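Local coordinates for protein putative cellulase CEL6 (Mycobacterium tuberculosis, PDB 1UP3) that probably hydrolyses internal beta-1,4-glucosidic bonds of cellulose as a family 6 endoglucanase, at residues Gln132-Glu135 against Arg136-Val140. Numbering follows the deposited sequence.
Sequences QRQE and RFDLV
Gln134 reaches one turn along helix 130-147 to Asp138, its amide NE2 donating a hydrogen bond to OD1 of Asp138 at 3.1 Å. With CG trans to the backbone nitrogen (chi1 -170°), a bend at chi2 (55°) turns the amide toward the next turn, where Asp138 lies. OD1 lies almost in the amide plane, yet the donor arrives from above the carboxylate, the two planes being 52° apart. The amide oxygen OE1 of Gln134 lies instead at the edge of the Phe137 ring, near its plane, 4.1 Å from CD2. Over one face of that ring lies the carbonyl oxygen of Arg133, 3.5 Å from CG of Phe137, while also accepting the Phe137 backbone N-H. On another side of the helix, CD1 of Leu139 packs 4.2 Å from CG of Glu135.

Beyond this shell, Phe137 touches Arg173 and Asp176 of helix 167-176, and Leu139 meets Tyr97 and Arg98 of helix 94-108, seating the helix between its neighbours in the alpha/beta fold. The guanidinium of Arg136 donates hydrogen bonds from NH1 to the carbonyl oxygen of Ala121 and from NH2 to that of Pro79. Since OD1 of Asp138 also forms a salt bridge with Arg141, one carboxylate oxygen serves two donors, which would favour its ionised form.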
ATOM      1  N   GLN A 132     -11.020  18.064  11.500  1.00 11.79           N
ATOM      2  CA  GLN A 132     -10.600  17.405  10.253  1.00 10.66           C
ATOM      3  C   GLN A 132     -10.099  15.983  10.539  1.00 10.35           C
ATOM      4  O   GLN A 132     -10.268  15.080   9.735  1.00  7.91           O
ATOM      5  CB  GLN A 132      -9.519  18.207   9.567  1.00 11.01           C
ATOM      6  CG  GLN A 132      -9.979  19.434   8.840  1.00 13.60           C
ATOM      7  CD  GLN A 132      -8.723  20.233   8.371  1.00 19.56           C
ATOM      8  OE1 GLN A 132      -7.674  20.295   9.088  1.00 19.59           O
ATOM      9  NE2 GLN A 132      -8.807  20.801   7.201  1.00 24.19           N
ATOM     10  N   ARG A 133      -9.458  15.803  11.686  1.00  9.57           N
ATOM     11  CA  ARG A 133      -8.942  14.495  12.081  1.00 10.28           C
ATOM     12  C   ARG A 133     -10.092  13.543  12.298  1.00 10.19           C
ATOM     13  O   ARG A 133     -10.069  12.406  11.817  1.00 10.49           O
ATOM     14  CB  ARG A 133      -8.204  14.522  13.440  0.55 10.71           C
ATOM     15  CG  ARG A 133      -6.863  15.143  13.504  0.55 11.70           C
ATOM     16  CD  ARG A 133      -6.272  15.113  14.933  0.55 12.69           C
ATOM     17  NE  ARG A 133      -5.073  15.944  15.057  0.55 14.23           N
ATOM     18  CZ  ARG A 133      -4.268  15.951  16.125  0.55 16.75           C
ATOM     19  NH1 ARG A 133      -4.501  15.152  17.156  0.55 17.44           N
ATOM     20  NH2 ARG A 133      -3.205  16.743  16.140  0.55 16.03           N
ATOM     21  N   GLN A 134     -11.133  13.985  12.993  1.00 10.08           N
ATOM     22  CA  GLN A 134     -12.296  13.100  13.221  1.00 12.19           C
ATOM     23  C   GLN A 134     -13.016  12.781  11.928  1.00 10.05           C
ATOM     24  O   GLN A 134     -13.400  11.650  11.711  1.00  9.60           O
ATOM     25  CB  GLN A 134     -13.264  13.698  14.228  1.00 13.38           C
ATOM     26  CG  GLN A 134     -14.373  12.702  14.700  1.00 18.58           C
ATOM     27  CD  GLN A 134     -13.794  11.390  15.271  1.00 25.79           C
ATOM     28  OE1 GLN A 134     -12.942  11.416  16.177  1.00 28.18           O
ATOM     29  NE2 GLN A 134     -14.235  10.242  14.728  1.00 27.62           N
ATOM     30  N   GLU A 135     -13.109  13.753  11.038  1.00  9.30           N
ATOM     31  CA  GLU A 135     -13.647  13.515   9.712  1.00  9.21           C
ATOM     32  C   GLU A 135     -12.847  12.399   9.025  1.00  8.17           C
ATOM     33  O   GLU A 135     -13.419  11.473   8.410  1.00  8.71           O
ATOM     34  CB  GLU A 135     -13.582  14.769   8.873  1.00 10.45           C
ATOM     35  CG  GLU A 135     -14.160  14.543   7.499  1.00 13.67           C
ATOM     36  CD  GLU A 135     -13.975  15.691   6.545  1.00 17.94           C
ATOM     37  OE1 GLU A 135     -12.823  16.167   6.317  1.00 17.26           O
ATOM     38  OE2 GLU A 135     -14.993  16.095   5.977  1.00 21.15           O
ATOM     39  N   ARG A 136     -11.520  12.504   9.073  1.00  6.91           N
ATOM     40  CA  ARG A 136     -10.667  11.511   8.390  1.00  6.92           C
ATOM     41  C   ARG A 136     -10.919  10.120   8.978  1.00  6.72           C
ATOM     42  O   ARG A 136     -11.029   9.146   8.232  1.00  7.15           O
ATOM     43  CB  ARG A 136      -9.181  11.894   8.516  1.00  7.12           C
ATOM     44  CG  ARG A 136      -8.217  10.818   7.994  1.00  6.96           C
ATOM     45  CD  ARG A 136      -6.832  11.264   7.826  1.00  7.05           C
ATOM     46  NE  ARG A 136      -6.631  12.157   6.713  1.00  6.02           N
ATOM     47  CZ  ARG A 136      -5.436  12.544   6.305  1.00  5.61           C
ATOM     48  NH1 ARG A 136      -4.347  12.073   6.930  1.00  7.37           N
ATOM     49  NH2 ARG A 136      -5.287  13.391   5.332  1.00  7.06           N
ATOM     50  N   PHE A 137     -11.001  10.032  10.300  1.00  6.94           N
ATOM     51  CA  PHE A 137     -11.243   8.736  10.944  1.00  7.66           C
ATOM     52  C   PHE A 137     -12.609   8.185  10.484  1.00  7.60           C
ATOM     53  O   PHE A 137     -12.732   6.993  10.178  1.00  8.30           O
ATOM     54  CB  PHE A 137     -11.186   8.823  12.468  1.00  8.24           C
ATOM     55  CG  PHE A 137      -9.822   9.187  13.036  1.00  9.46           C
ATOM     56  CD1 PHE A 137      -8.672   9.030  12.309  1.00 12.63           C
ATOM     57  CD2 PHE A 137      -9.718   9.701  14.314  1.00 15.27           C
ATOM     58  CE1 PHE A 137      -7.433   9.371  12.849  1.00 12.63           C
ATOM     59  CE2 PHE A 137      -8.477  10.034  14.841  1.00 15.68           C
ATOM     60  CZ  PHE A 137      -7.348   9.848  14.099  1.00 13.73           C
ATOM     61  N   ASP A 138     -13.621   9.055  10.406  1.00  7.12           N
ATOM     62  CA  ASP A 138     -14.930   8.654   9.882  1.00  8.54           C
ATOM     63  C   ASP A 138     -14.896   8.141   8.451  1.00  7.39           C
ATOM     64  O   ASP A 138     -15.614   7.183   8.129  1.00  8.14           O
ATOM     65  CB  ASP A 138     -15.943   9.779  10.004  1.00  8.77           C
ATOM     66  CG  ASP A 138     -16.258  10.137  11.436  1.00 14.30           C
ATOM     67  OD1 ASP A 138     -15.963   9.346  12.366  1.00 18.11           O
ATOM     68  OD2 ASP A 138     -16.806  11.223  11.701  1.00 20.62           O
ATOM     69  N   LEU A 139     -14.054   8.740   7.604  1.00  5.80           N
ATOM     70  CA  LEU A 139     -13.904   8.304   6.222  1.00  6.17           C
ATOM     71  C   LEU A 139     -13.206   6.949   6.116  1.00  6.75           C
ATOM     72  O   LEU A 139     -13.610   6.110   5.316  1.00  7.66           O
ATOM     73  CB  LEU A 139     -13.146   9.371   5.422  1.00  6.73           C
ATOM     74  CG  LEU A 139     -13.931  10.671   5.258  1.00  5.68           C
ATOM     75  CD1 LEU A 139     -13.032  11.695   4.564  1.00  6.38           C
ATOM     76  CD2 LEU A 139     -15.229  10.521   4.576  1.00  7.16           C
ATOM     77  N   VAL A 140     -12.203   6.714   6.955  1.00  7.38           N
ATOM     78  CA  VAL A 140     -11.544   5.433   6.956  1.00  6.72           C
ATOM     79  C   VAL A 140     -12.509   4.369   7.473  1.00  7.33           C
ATOM     80  O   VAL A 140     -12.545   3.263   6.949  1.00  8.16           O
ATOM     81  CB  VAL A 140     -10.207   5.470   7.720  1.00  6.64           C
ATOM     82  CG1 VAL A 140      -9.595   4.064   7.776  1.00  7.82           C
ATOM     83  CG2 VAL A 140      -9.261   6.437   7.008  1.00  7.90           C
TER